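Long-range contacts in uncharacterized protein (Streptococcus pneumoniae, PDB 3LFT), which binds L-tryptophan and is probably the substrate-binding component of an ABC transporter for that amino acid: residues Q120-L125 with E152-Y157; K127-N132 with T282-V287; V187-V192 with K213-P218; Y217-A222 with L229-I234; A222-G227 with K268-K273. All coordinates share one frame; numbering follows the deposited sequence.

How the contacts relate
All five contacts lie in the lobe built on the parallel sheet of strands 164-170, 135-141, 189-192 and 216-218; the other lobe holds a six-stranded parallel sheet, and tryptophan is bound between the two, as in periplasmic binding proteins. Helix 119-129 serves contacts 1 and 2, whose centres are about 16 Å apart. Contact 3 joins two sheet neighbours, and contact 4 begins on the same strand 216-218. Contacts 4 and 5, about 5 Å between centres, share Ala222 and meet in the small mixed sheet through strands 230-233 and 268-271. Along the chain, contacts 3, 4 and 5 all fall inside the loop that contact 2 closes, so late residues return to pack on the lobe whose first helix is 119-129.

Contact 1 (Q120-L125 with E152-Y157); sequences QQQVEL and EEFKAY
Helices 119-129 and 145-160 pass at 45° with their local axes 9.3 Å apart, and Gln120 and Tyr157 bring the two backbones nearest. Tyr157 offers one ring face to Gln120, whose CB sits 3.8 Å from the ring centroid and only 10° off the normal, a CH-pi contact. A chi1 of 176° points CG of Gln120 away from its own N, and the extended chain carries the amide past the rim of the ring, with OE1 3.6 Å from Tyr157 CE1. The other end of that amide is held along its own helix: NE2 of Gln120 donates an almost straight bond to Glu124 OE2 at 3.2 Å. Val123 is the wedge between the two aromatic residues. Its CG2 methyl lies 3.7 Å from CE1 of Phe154 and 4.0 Å from CB of Tyr157. Gln122, on the buried side, meets the Phe154 ring less closely; its OE1 accepts from Trp191 NE1, while NE2 donates to Asn117 OD1 and Val232 O. The Phe154 ring also stacks with Trp191 of strand 189-192, and Leu125 continues the helix surface onto Ala230 and Val232 of strand 230-233, placing helix 119-129 between helix 145-160 and the mixed sheet.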
# COMPACT_ATOMS: atom_id res chain seq x y z
N GLN A 120 -10.35 -11.18 -2.25
CA GLN A 120 -11.45 -12.11 -1.96
C GLN A 120 -12.12 -11.77 -0.63
O GLN A 120 -13.36 -11.72 -0.54
CB GLN A 120 -10.95 -13.56 -1.96
CG GLN A 120 -12.03 -14.58 -1.58
CD GLN A 120 -11.55 -16.02 -1.61
OE1 GLN A 120 -10.56 -16.35 -2.26
NE2 GLN A 120 -12.25 -16.90 -0.90
N GLN A 121 -11.30 -11.54 0.39
CA GLN A 121 -11.83 -11.20 1.71
C GLN A 121 -12.54 -9.86 1.72
O GLN A 121 -13.55 -9.70 2.43
CB GLN A 121 -10.74 -11.21 2.78
CG GLN A 121 -10.27 -12.58 3.21
CD GLN A 121 -9.12 -12.45 4.17
OE1 GLN A 121 -7.96 -12.48 3.76
NE2 GLN A 121 -9.43 -12.25 5.46
N GLN A 122 -12.08 -8.90 0.93
CA GLN A 122 -12.77 -7.62 0.84
C GLN A 122 -14.13 -7.79 0.19
O GLN A 122 -15.12 -7.21 0.66
CB GLN A 122 -11.92 -6.61 0.08
CG GLN A 122 -10.71 -6.18 0.89
CD GLN A 122 -9.72 -5.35 0.10
OE1 GLN A 122 -9.86 -5.17 -1.11
NE2 GLN A 122 -8.70 -4.87 0.79
N VAL A 123 -14.19 -8.58 -0.90
CA VAL A 123 -15.49 -8.86 -1.52
C VAL A 123 -16.44 -9.53 -0.53
O VAL A 123 -17.59 -9.13 -0.42
CB VAL A 123 -15.32 -9.67 -2.83
CG1 VAL A 123 -16.65 -10.22 -3.30
CG2 VAL A 123 -14.70 -8.80 -3.90
N GLU A 124 -15.94 -10.52 0.21
CA GLU A 124 -16.77 -11.21 1.20
C GLU A 124 -17.28 -10.22 2.25
O GLU A 124 -18.44 -10.29 2.65
CB GLU A 124 -16.03 -12.41 1.83
CG GLU A 124 -15.84 -13.58 0.85
CD GLU A 124 -14.73 -14.57 1.23
OE1 GLU A 124 -13.85 -14.26 2.07
OE2 GLU A 124 -14.73 -15.67 0.64
N LEU A 125 -16.44 -9.29 2.68
CA LEU A 125 -16.84 -8.29 3.68
C LEU A 125 -17.93 -7.36 3.14
O LEU A 125 -18.90 -7.04 3.84
CB LEU A 125 -15.64 -7.49 4.15
CG LEU A 125 -15.90 -6.46 5.27
CD1 LEU A 125 -16.44 -7.06 6.56
CD2 LEU A 125 -14.59 -5.69 5.54
N GLU A 152 -7.76 -5.46 -11.31
CA GLU A 152 -8.04 -6.68 -12.08
C GLU A 152 -8.50 -7.81 -11.15
O GLU A 152 -9.53 -8.44 -11.41
CB GLU A 152 -6.82 -7.13 -12.88
CG GLU A 152 -6.43 -6.21 -14.04
CD GLU A 152 -5.04 -6.51 -14.59
OE1 GLU A 152 -4.32 -7.36 -14.00
OE2 GLU A 152 -4.66 -5.90 -15.61
N GLU A 153 -7.75 -8.06 -10.08
CA GLU A 153 -8.06 -9.17 -9.18
C GLU A 153 -9.37 -8.95 -8.44
O GLU A 153 -10.19 -9.86 -8.30
CB GLU A 153 -6.89 -9.40 -8.21
CG GLU A 153 -5.62 -9.93 -8.87
CD GLU A 153 -4.56 -10.35 -7.87
OE1 GLU A 153 -4.89 -10.61 -6.68
OE2 GLU A 153 -3.38 -10.44 -8.29
N PHE A 154 -9.58 -7.73 -7.98
CA PHE A 154 -10.81 -7.39 -7.27
C PHE A 154 -12.03 -7.54 -8.16
O PHE A 154 -13.03 -8.09 -7.75
CB PHE A 154 -10.70 -5.98 -6.64
CG PHE A 154 -11.94 -5.56 -5.87
CD1 PHE A 154 -12.07 -5.88 -4.53
CD2 PHE A 154 -12.96 -4.85 -6.50
CE1 PHE A 154 -13.20 -5.47 -3.82
CE2 PHE A 154 -14.08 -4.43 -5.79
CZ PHE A 154 -14.21 -4.76 -4.44
N LYS A 155 -11.92 -7.06 -9.39
CA LYS A 155 -13.04 -7.15 -10.33
C LYS A 155 -13.41 -8.61 -10.59
O LYS A 155 -14.59 -8.96 -10.64
CB LYS A 155 -12.67 -6.43 -11.64
CG LYS A 155 -13.79 -6.22 -12.62
CD LYS A 155 -13.28 -5.44 -13.83
CE LYS A 155 -14.25 -5.48 -15.00
NZ LYS A 155 -15.51 -4.72 -14.75
N ALA A 156 -12.41 -9.47 -10.73
CA ALA A 156 -12.68 -10.88 -10.98
C ALA A 156 -13.45 -11.53 -9.82
O ALA A 156 -14.46 -12.21 -10.02
CB ALA A 156 -11.40 -11.64 -11.29
N TYR A 157 -13.01 -11.26 -8.59
CA TYR A 157 -13.70 -11.79 -7.41
C TYR A 157 -15.09 -11.20 -7.21
O TYR A 157 -16.04 -11.92 -6.87
CB TYR A 157 -12.87 -11.56 -6.15
CG TYR A 157 -11.81 -12.61 -5.95
CD1 TYR A 157 -12.16 -13.94 -5.71
CD2 TYR A 157 -10.46 -12.27 -6.00
CE1 TYR A 157 -11.19 -14.92 -5.54
CE2 TYR A 157 -9.48 -13.25 -5.83
CZ TYR A 157 -9.86 -14.56 -5.60
OH TYR A 157 -8.90 -15.54 -5.42

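Contact 2 (K127-N132 with T282-V287); sequences KALTPN and TIPESV
Two backbone carbonyls, Leu129 O and Thr282 O, share one water, which donates to both and so ties the end of helix 119-129 to the chain ahead of helix 285-290. The water oxygen is 2.7 Å from Leu129 O and 2.5 Å from Thr282 O. Since both carbonyls are acceptors, neither can serve the other directly, and the water supplies the protons for the pair.

The rest is van der Waals packing, mostly of methyls and the proline ring, partly against carbonyl oxygens. Leu129 has the largest share and uses a single methyl, CD1, which lies 3.9 Å from Thr282 O, 4.0 Å from Pro284 CD and 4.1 Å from Ile283 CG1. Its chi1 of -174° sets the branch beside the carbonyl carbon and carries the side chain across to the proline, which it meets at about a right angle. Pro284, the N-cap residue of helix 285-290, sets CG 3.7 Å from Ala128 O. Val287, the third residue of that helix, touches Ala128 CB with its CG2 at 4.2 Å.

The surroundings extend the same apolar patch: Leu129 also packs on Leu229 and Ile281, and both Ile283 and Val287 reach Ile271 of strand 268-271. Thr130, the first residue past helix 119-129, bonds through OG1 to Tyr217 OH. The join between the two helix termini therefore depends on small-area methyl and ring packing, with its polar link made through a water rather than by protein donors.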
# COMPACT_ATOMS: atom_id res chain seq x y z
N LYS A 127 -20.12 -8.05 0.78
CA LYS A 127 -21.34 -8.85 0.71
C LYS A 127 -21.99 -9.03 2.08
O LYS A 127 -23.22 -9.05 2.17
CB LYS A 127 -21.03 -10.23 0.12
CG LYS A 127 -20.59 -10.22 -1.33
CD LYS A 127 -21.71 -9.89 -2.31
CE LYS A 127 -22.76 -10.97 -2.33
NZ LYS A 127 -23.62 -10.80 -3.54
N ALA A 128 -21.18 -9.17 3.13
CA ALA A 128 -21.71 -9.42 4.47
C ALA A 128 -22.19 -8.14 5.15
O ALA A 128 -23.24 -8.13 5.81
CB ALA A 128 -20.65 -10.09 5.32
N LEU A 129 -21.43 -7.06 4.99
CA LEU A 129 -21.67 -5.84 5.73
C LEU A 129 -22.69 -4.92 5.07
O LEU A 129 -23.49 -4.26 5.74
CB LEU A 129 -20.34 -5.12 5.99
CG LEU A 129 -20.32 -3.88 6.88
CD1 LEU A 129 -20.86 -4.17 8.26
CD2 LEU A 129 -18.90 -3.35 6.96
N THR A 130 -22.65 -4.86 3.74
CA THR A 130 -23.59 -4.04 2.97
C THR A 130 -24.23 -4.91 1.89
O THR A 130 -23.88 -4.82 0.71
CB THR A 130 -22.93 -2.78 2.36
OG1 THR A 130 -21.73 -3.15 1.67
CG2 THR A 130 -22.59 -1.76 3.45
N PRO A 131 -25.19 -5.77 2.29
CA PRO A 131 -25.77 -6.67 1.31
C PRO A 131 -26.60 -5.98 0.23
O PRO A 131 -26.92 -6.61 -0.78
CB PRO A 131 -26.66 -7.59 2.16
CG PRO A 131 -26.93 -6.81 3.43
CD PRO A 131 -25.68 -6.02 3.66
N ASN A 132 -26.93 -4.70 0.41
CA ASN A 132 -27.68 -3.95 -0.61
C ASN A 132 -26.82 -3.35 -1.73
O ASN A 132 -27.35 -2.84 -2.73
CB ASN A 132 -28.55 -2.86 0.05
CG ASN A 132 -29.70 -2.36 -0.85
OD1 ASN A 132 -30.28 -3.12 -1.64
ND2 ASN A 132 -30.06 -1.09 -0.69
N THR A 282 -26.21 -2.27 9.86
CA THR A 282 -26.08 -3.20 10.97
C THR A 282 -24.77 -3.94 10.77
O THR A 282 -24.47 -4.43 9.68
CB THR A 282 -27.21 -4.24 11.01
OG1 THR A 282 -27.25 -4.98 9.78
CG2 THR A 282 -28.55 -3.58 11.22
N ILE A 283 -23.96 -3.99 11.81
CA ILE A 283 -22.79 -4.84 11.75
C ILE A 283 -23.18 -6.22 12.25
O ILE A 283 -23.56 -6.36 13.41
CB ILE A 283 -21.60 -4.28 12.56
CG1 ILE A 283 -21.24 -2.85 12.11
CG2 ILE A 283 -20.41 -5.21 12.44
CD1 ILE A 283 -20.32 -2.11 13.06
N PRO A 284 -23.09 -7.24 11.38
CA PRO A 284 -23.45 -8.59 11.85
C PRO A 284 -22.58 -8.99 13.03
O PRO A 284 -21.40 -8.63 13.09
CB PRO A 284 -23.16 -9.48 10.64
CG PRO A 284 -23.24 -8.59 9.47
CD PRO A 284 -22.75 -7.23 9.94
N GLU A 285 -23.17 -9.73 13.97
CA GLU A 285 -22.46 -10.18 15.17
C GLU A 285 -21.14 -10.89 14.83
O GLU A 285 -20.12 -10.60 15.44
CB GLU A 285 -23.36 -11.09 16.02
N SER A 286 -21.16 -11.79 13.84
CA SER A 286 -19.96 -12.52 13.43
C SER A 286 -18.88 -11.60 12.85
O SER A 286 -17.69 -11.79 13.09
CB SER A 286 -20.31 -13.64 12.44
OG SER A 286 -20.82 -13.12 11.22
N VAL A 287 -19.31 -10.59 12.10
CA VAL A 287 -18.39 -9.60 11.54
C VAL A 287 -17.70 -8.81 12.67
O VAL A 287 -16.47 -8.68 12.69
CB VAL A 287 -19.11 -8.66 10.53
CG1 VAL A 287 -18.22 -7.48 10.12
CG2 VAL A 287 -19.56 -9.45 9.31
O HOH W 1 -25.44 -5.03 7.46

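Contact 3 (V187-V192 with K213-P218); sequences VDAIWV and KKPIYP
Strands 189-192 and 216-218 run side by side, 7° from parallel, and three backbone bonds tie them. Ile190 is gripped through both its polar atoms: its N donates to Pro215 O at 3.0 Å, and its O accepts from Tyr217 N at 2.7 Å with an angle of 173° at the hydrogen. Further along, Val192 N donates to Tyr217 O at 3.1 Å, approaching from above the carbonyl plane, while Trp191 CA-H comes to the same oxygen. Val192 O takes both the backbone N and OG of Ser219. These bonds form one edge of a four-stranded parallel sheet, where strand 216-218 is outermost and 189-192 pairs on its far side with 135-141, as expected of an alpha/beta binding-protein lobe. Trp191 and Tyr217 project from one face of it, Ile190, Ile216, Val192 and Pro218 from the other. Trp191 CD1 lies 3.3 Å from Tyr217 O, with NE1 and Tyr217 OH taken by Gln122 and Thr130. Just ahead of the strands, a water donates to Asp188 OD1 (2.7 Å); its link to Lys214 NZ rests on one of two lysine conformers and is uncertain. Asp188 OD2 takes the backbone N-H groups of Lys134 and Thr135.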
# COMPACT_ATOMS: atom_id res chain seq x y z
N VAL A 187 -22.70 4.53 -8.59
CA VAL A 187 -22.35 3.32 -7.85
C VAL A 187 -22.92 3.34 -6.44
O VAL A 187 -23.29 4.40 -5.92
CB VAL A 187 -20.82 3.08 -7.79
CG1 VAL A 187 -20.22 3.10 -9.19
CG2 VAL A 187 -20.12 4.11 -6.88
N ASP A 188 -22.98 2.15 -5.84
CA ASP A 188 -23.51 2.00 -4.49
C ASP A 188 -22.46 2.10 -3.41
O ASP A 188 -22.77 2.36 -2.26
CB ASP A 188 -24.23 0.66 -4.36
CG ASP A 188 -25.37 0.51 -5.34
OD1 ASP A 188 -26.10 1.50 -5.56
OD2 ASP A 188 -25.50 -0.59 -5.91
N ALA A 189 -21.20 1.86 -3.78
CA ALA A 189 -20.10 1.86 -2.83
C ALA A 189 -18.84 2.21 -3.57
O ALA A 189 -18.73 1.95 -4.78
CB ALA A 189 -19.96 0.48 -2.17
N ILE A 190 -17.90 2.79 -2.84
CA ILE A 190 -16.58 3.13 -3.38
C ILE A 190 -15.58 2.17 -2.78
O ILE A 190 -15.58 1.96 -1.57
CB ILE A 190 -16.17 4.59 -3.02
CG1 ILE A 190 -17.15 5.60 -3.62
CG2 ILE A 190 -14.72 4.88 -3.47
CD1 ILE A 190 -17.05 6.98 -2.98
N TRP A 191 -14.74 1.57 -3.63
CA TRP A 191 -13.63 0.73 -3.20
C TRP A 191 -12.32 1.34 -3.66
O TRP A 191 -12.21 1.85 -4.78
CB TRP A 191 -13.78 -0.70 -3.73
CG TRP A 191 -12.60 -1.59 -3.51
CD1 TRP A 191 -12.27 -2.24 -2.36
CD2 TRP A 191 -11.59 -1.90 -4.46
NE1 TRP A 191 -11.09 -2.95 -2.54
CE2 TRP A 191 -10.68 -2.77 -3.84
CE3 TRP A 191 -11.40 -1.56 -5.81
CZ2 TRP A 191 -9.56 -3.29 -4.51
CZ3 TRP A 191 -10.27 -2.07 -6.48
CH2 TRP A 191 -9.38 -2.94 -5.83
N VAL A 192 -11.33 1.35 -2.76
CA VAL A 192 -10.01 1.91 -3.07
C VAL A 192 -8.98 0.83 -2.81
O VAL A 192 -8.94 0.28 -1.70
CB VAL A 192 -9.67 3.12 -2.17
CG1 VAL A 192 -8.31 3.71 -2.57
CG2 VAL A 192 -10.74 4.20 -2.29
N LYS A 213 -23.15 9.92 0.75
CA LYS A 213 -23.31 8.94 1.83
C LYS A 213 -23.24 7.49 1.37
O LYS A 213 -23.96 6.64 1.87
CB LYS A 213 -24.54 9.27 2.68
CG LYS A 213 -24.54 10.73 3.14
CD LYS A 213 -25.61 11.03 4.12
CE LYS A 213 -25.87 12.52 4.17
NZ LYS A 213 -24.77 13.30 4.80
N LYS A 214 -22.37 7.24 0.41
CA LYS A 214 -22.10 5.88 -0.05
C LYS A 214 -21.05 5.30 0.89
O LYS A 214 -20.15 6.01 1.30
CB LYS A 214 -21.51 5.87 -1.46
CG LYS A 214 -22.35 6.55 -2.51
CD LYS A 214 -23.80 6.15 -2.39
CE LYS A 214 -24.65 7.07 -3.23
NZ LYS A 214 -26.00 6.51 -3.37
N PRO A 215 -21.15 4.01 1.21
CA PRO A 215 -20.05 3.43 1.99
C PRO A 215 -18.75 3.37 1.19
O PRO A 215 -18.77 3.10 -0.02
CB PRO A 215 -20.54 2.01 2.28
CG PRO A 215 -21.55 1.73 1.23
CD PRO A 215 -22.22 3.03 0.93
N ILE A 216 -17.64 3.61 1.87
CA ILE A 216 -16.30 3.53 1.28
C ILE A 216 -15.58 2.34 1.91
O ILE A 216 -15.55 2.20 3.15
CB ILE A 216 -15.49 4.81 1.52
CG1 ILE A 216 -16.26 6.05 1.07
CG2 ILE A 216 -14.16 4.75 0.77
CD1 ILE A 216 -15.69 7.34 1.69
N TYR A 217 -15.01 1.49 1.06
CA TYR A 217 -14.18 0.37 1.50
C TYR A 217 -12.74 0.60 1.01
O TYR A 217 -12.35 0.12 -0.06
CB TYR A 217 -14.73 -0.93 0.90
CG TYR A 217 -16.02 -1.43 1.51
CD1 TYR A 217 -15.97 -2.32 2.59
CD2 TYR A 217 -17.27 -1.07 1.01
CE1 TYR A 217 -17.14 -2.84 3.13
CE2 TYR A 217 -18.46 -1.59 1.57
CZ TYR A 217 -18.36 -2.46 2.63
OH TYR A 217 -19.50 -3.01 3.19
N PRO A 218 -11.94 1.35 1.79
CA PRO A 218 -10.60 1.74 1.34
C PRO A 218 -9.56 0.84 1.99
O PRO A 218 -9.62 0.57 3.19
CB PRO A 218 -10.49 3.18 1.83
CG PRO A 218 -11.27 3.17 3.16
CD PRO A 218 -12.32 2.05 3.04
O HOH W 2 -26.67 3.52 -3.82

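Contact 4 (Y217-A222 with L229-I234); sequences YPSATA and LASVVI
Tyr217 and Leu229 point the same way, side by side, where the chain leaves the edge of the parallel sheet, makes helix 221-224 and returns as strand 230-233 of the small mixed sheet. The leucine lays CD2 along the far end of the tyrosine, 3.6 Å from OH and 3.7 Å from CZ. Ala230 lies beside the other part of the ring: its O is 3.3 Å from Tyr217 CD1 and also receives a CA-H contact from Tyr217. That carbonyl is buried without a conventional hydrogen-bond partner in the model, so the C-H of Tyr217 CA is the approach it receives here.

Farther along, Ser219 is the centre of an inverse gamma turn, closed by Ala220 N on Pro218 O. Ser231 faces this turn, and its chi1 of -170° swings OG clear of its own N and presents the hydroxyl to the CA of Ser219. The two serine hydroxyls do not meet directly but share a water. It donates to Tyr217 O and to Ser219 OG, the latter at 2.8 Å and also held by Val192 O, and lies 2.7 Å from Ser231 OG.

Val233 packs its CG1 against the backbone of Ala220, 3.7 Å from its N, just before helix 221-224. Ala220 touches the bound tryptophan, so this turn forms part of the pocket wall. Thr221 crosses Val233 at about a right angle, its OG1 against CG2 of the valine, and a second water, 3.0 Å from Ile234 O, lies 2.9 Å from Thr221 OG1.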
# COMPACT_ATOMS: atom_id res chain seq x y z
N TYR A 217 -15.01 1.49 1.06
CA TYR A 217 -14.18 0.37 1.50
C TYR A 217 -12.74 0.60 1.01
O TYR A 217 -12.35 0.12 -0.06
CB TYR A 217 -14.73 -0.93 0.90
CG TYR A 217 -16.02 -1.43 1.51
CD1 TYR A 217 -15.97 -2.32 2.59
CD2 TYR A 217 -17.27 -1.07 1.01
CE1 TYR A 217 -17.14 -2.84 3.13
CE2 TYR A 217 -18.46 -1.59 1.57
CZ TYR A 217 -18.36 -2.46 2.63
OH TYR A 217 -19.50 -3.01 3.19
N PRO A 218 -11.94 1.35 1.79
CA PRO A 218 -10.60 1.74 1.34
C PRO A 218 -9.56 0.84 1.99
O PRO A 218 -9.62 0.57 3.19
CB PRO A 218 -10.49 3.18 1.83
CG PRO A 218 -11.27 3.17 3.16
CD PRO A 218 -12.32 2.05 3.04
N SER A 219 -8.58 0.39 1.20
CA SER A 219 -7.63 -0.65 1.62
C SER A 219 -6.49 -0.19 2.51
O SER A 219 -5.31 -0.46 2.23
CB SER A 219 -7.10 -1.38 0.38
OG SER A 219 -8.17 -1.92 -0.37
N ALA A 220 -6.83 0.51 3.60
CA ALA A 220 -5.87 0.83 4.65
C ALA A 220 -6.57 1.24 5.92
O ALA A 220 -7.57 1.95 5.87
CB ALA A 220 -4.95 1.98 4.22
N THR A 221 -6.03 0.80 7.05
CA THR A 221 -6.50 1.24 8.36
C THR A 221 -6.53 2.75 8.44
O THR A 221 -7.49 3.31 8.93
CB THR A 221 -5.64 0.65 9.48
OG1 THR A 221 -5.76 -0.78 9.43
CG2 THR A 221 -6.05 1.15 10.86
N ALA A 222 -5.49 3.40 7.92
CA ALA A 222 -5.40 4.84 7.98
C ALA A 222 -6.52 5.55 7.23
O ALA A 222 -6.88 6.66 7.60
CB ALA A 222 -4.05 5.30 7.47
N LEU A 229 -15.68 3.01 5.79
CA LEU A 229 -16.52 2.09 6.53
C LEU A 229 -15.73 0.90 7.07
O LEU A 229 -15.79 0.61 8.27
CB LEU A 229 -17.67 1.62 5.64
CG LEU A 229 -18.50 0.45 6.20
CD1 LEU A 229 -19.19 0.85 7.49
CD2 LEU A 229 -19.50 -0.06 5.17
N ALA A 230 -15.00 0.22 6.19
CA ALA A 230 -14.34 -1.01 6.57
C ALA A 230 -13.42 -1.44 5.46
O ALA A 230 -13.48 -0.95 4.32
CB ALA A 230 -15.39 -2.11 6.81
N SER A 231 -12.51 -2.34 5.80
CA SER A 231 -11.68 -3.01 4.81
C SER A 231 -11.09 -4.30 5.40
O SER A 231 -11.42 -4.68 6.52
CB SER A 231 -10.57 -2.09 4.28
OG SER A 231 -9.93 -2.70 3.17
N VAL A 232 -10.21 -4.94 4.63
CA VAL A 232 -9.39 -6.07 5.09
C VAL A 232 -7.97 -5.69 4.73
O VAL A 232 -7.69 -5.40 3.55
CB VAL A 232 -9.80 -7.40 4.46
CG1 VAL A 232 -8.99 -8.53 5.06
CG2 VAL A 232 -11.32 -7.64 4.65
N VAL A 233 -7.09 -5.65 5.73
CA VAL A 233 -5.80 -4.97 5.58
C VAL A 233 -4.67 -5.73 6.23
O VAL A 233 -4.87 -6.51 7.15
CB VAL A 233 -5.85 -3.53 6.17
CG1 VAL A 233 -6.89 -2.68 5.42
CG2 VAL A 233 -6.18 -3.56 7.67
N ILE A 234 -3.48 -5.46 5.72
CA ILE A 234 -2.26 -6.01 6.28
C ILE A 234 -1.69 -5.04 7.30
O ILE A 234 -1.86 -3.81 7.18
CB ILE A 234 -1.25 -6.25 5.20
CG1 ILE A 234 -1.79 -7.30 4.26
CG2 ILE A 234 0.09 -6.70 5.76
CD1 ILE A 234 -1.24 -7.16 2.90
O HOH W 3 -10.80 -2.22 0.64
O HOH W 4 -3.20 -2.00 9.14

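Contact 5 (A222-G227 with K268-K273); sequences AMVEVG and KSVINK
The polar part of the contact converges on Val224 O. Asn272 ND2 donates to it at 2.9 Å with an angle of 162° at the hydrogen; the oxygen lies in the amide plane of the asparagine, while the donor is tilted 26° from the carbonyl plane. Gly227 N reaches the same oxygen from the opposite face of that plane, at 3.3 Å, closing the type I turn from Val224 to Gly227. One carbonyl thus holds the turn together and fastens it to the chain across the contact.

Water extends this link. The same ND2 donates to a water at 2.9 Å, and the water in turn donates to Glu225 O, so both amide hydrogens of Asn272 serve the turn. The side-chain oxygen is used differently: OD1 accepts from Ile275 N, capping helix 273-278. A chi1 of -168° swings the amide of Asn272 away from its own N and over to the turn, where its two ends can do these separate jobs.

Apolar contacts lie alongside. Val224 and Val270 meet tip to tip, CG2 of the first 4.0 Å from CG1 of the second. The Val224 and Asn272 side chains slide past each other in opposite directions, Val224 CG1 coming 3.8 Å from Asn272 CB. Val224 also packs against Pro218 of strand 216-218.

Through Val270, whose N bonds to Ser231 O, and Asn272, whose N bonds to Leu229 O, the turn is held against the antiparallel pair of strands 230-233 and 268-271, with Asn272 acting as a side-chain N-cap of helix 273-278.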
# COMPACT_ATOMS: atom_id res chain seq x y z
N ALA A 222 -5.49 3.40 7.92
CA ALA A 222 -5.40 4.84 7.98
C ALA A 222 -6.52 5.55 7.23
O ALA A 222 -6.88 6.66 7.60
CB ALA A 222 -4.05 5.30 7.47
N MSE A 223 -7.04 4.92 6.18
CA MSE A 223 -8.19 5.46 5.45
C MSE A 223 -9.49 5.15 6.17
O MSE A 223 -10.33 6.03 6.33
CB MSE A 223 -8.22 4.94 4.01
CG MSE A 223 -7.06 5.50 3.15
SE MSE A 223 -7.24 5.12 1.25
CE MSE A 223 -6.25 3.47 1.08
N VAL A 224 -9.66 3.92 6.65
CA VAL A 224 -10.85 3.59 7.41
C VAL A 224 -10.97 4.49 8.62
O VAL A 224 -12.08 4.94 8.95
CB VAL A 224 -10.89 2.09 7.80
CG1 VAL A 224 -12.08 1.79 8.74
CG2 VAL A 224 -11.01 1.21 6.54
N GLU A 225 -9.86 4.81 9.28
CA GLU A 225 -9.97 5.57 10.51
C GLU A 225 -10.41 7.02 10.35
O GLU A 225 -10.84 7.62 11.33
CB GLU A 225 -8.73 5.40 11.39
CG GLU A 225 -7.46 5.97 10.89
CD GLU A 225 -6.27 5.52 11.76
OE1 GLU A 225 -5.11 5.68 11.34
OE2 GLU A 225 -6.50 5.01 12.88
N VAL A 226 -10.31 7.57 9.14
CA VAL A 226 -10.74 8.96 8.90
C VAL A 226 -12.02 9.06 8.06
O VAL A 226 -12.34 10.12 7.53
CB VAL A 226 -9.62 9.87 8.32
CG1 VAL A 226 -8.39 9.85 9.22
CG2 VAL A 226 -9.25 9.46 6.89
N GLY A 227 -12.78 7.98 7.96
CA GLY A 227 -14.12 8.09 7.38
C GLY A 227 -14.53 6.94 6.47
O GLY A 227 -15.66 6.91 5.98
N LYS A 268 -6.54 -8.82 8.14
CA LYS A 268 -7.67 -8.91 9.06
C LYS A 268 -8.56 -7.74 8.80
O LYS A 268 -8.13 -6.72 8.23
CB LYS A 268 -7.21 -8.84 10.52
CG LYS A 268 -6.37 -10.01 11.00
CD LYS A 268 -6.11 -9.95 12.51
CE LYS A 268 -5.23 -11.11 12.96
NZ LYS A 268 -4.61 -10.87 14.30
N SER A 269 -9.83 -7.87 9.14
CA SER A 269 -10.75 -6.77 8.88
C SER A 269 -10.48 -5.59 9.82
O SER A 269 -9.94 -5.74 10.94
CB SER A 269 -12.20 -7.23 9.01
OG SER A 269 -12.44 -7.58 10.35
N VAL A 270 -10.91 -4.42 9.36
CA VAL A 270 -10.97 -3.22 10.18
C VAL A 270 -12.32 -2.57 9.92
O VAL A 270 -12.73 -2.43 8.77
CB VAL A 270 -9.77 -2.27 9.90
CG1 VAL A 270 -9.60 -2.00 8.41
CG2 VAL A 270 -9.88 -0.97 10.70
N ILE A 271 -13.03 -2.25 10.99
CA ILE A 271 -14.40 -1.77 10.90
C ILE A 271 -14.54 -0.47 11.66
O ILE A 271 -14.15 -0.37 12.83
CB ILE A 271 -15.40 -2.80 11.47
CG1 ILE A 271 -15.20 -4.16 10.80
CG2 ILE A 271 -16.86 -2.30 11.34
CD1 ILE A 271 -16.05 -5.24 11.36
N ASN A 272 -15.11 0.54 11.00
CA ASN A 272 -15.38 1.82 11.65
C ASN A 272 -16.83 1.80 12.10
O ASN A 272 -17.75 2.00 11.32
CB ASN A 272 -15.11 2.98 10.69
CG ASN A 272 -15.10 4.30 11.37
OD1 ASN A 272 -15.92 4.58 12.26
ND2 ASN A 272 -14.21 5.18 10.93
N LYS A 273 -16.99 1.53 13.40
CA LYS A 273 -18.29 1.27 13.97
C LYS A 273 -19.20 2.48 13.86
O LYS A 273 -20.38 2.34 13.49
CB LYS A 273 -18.16 0.82 15.44
CG LYS A 273 -19.48 0.54 16.11
CD LYS A 273 -19.27 -0.05 17.49
CE LYS A 273 -19.40 -1.54 17.44
NZ LYS A 273 -19.82 -2.08 18.76
O HOH W 5 -14.03 8.09 11.27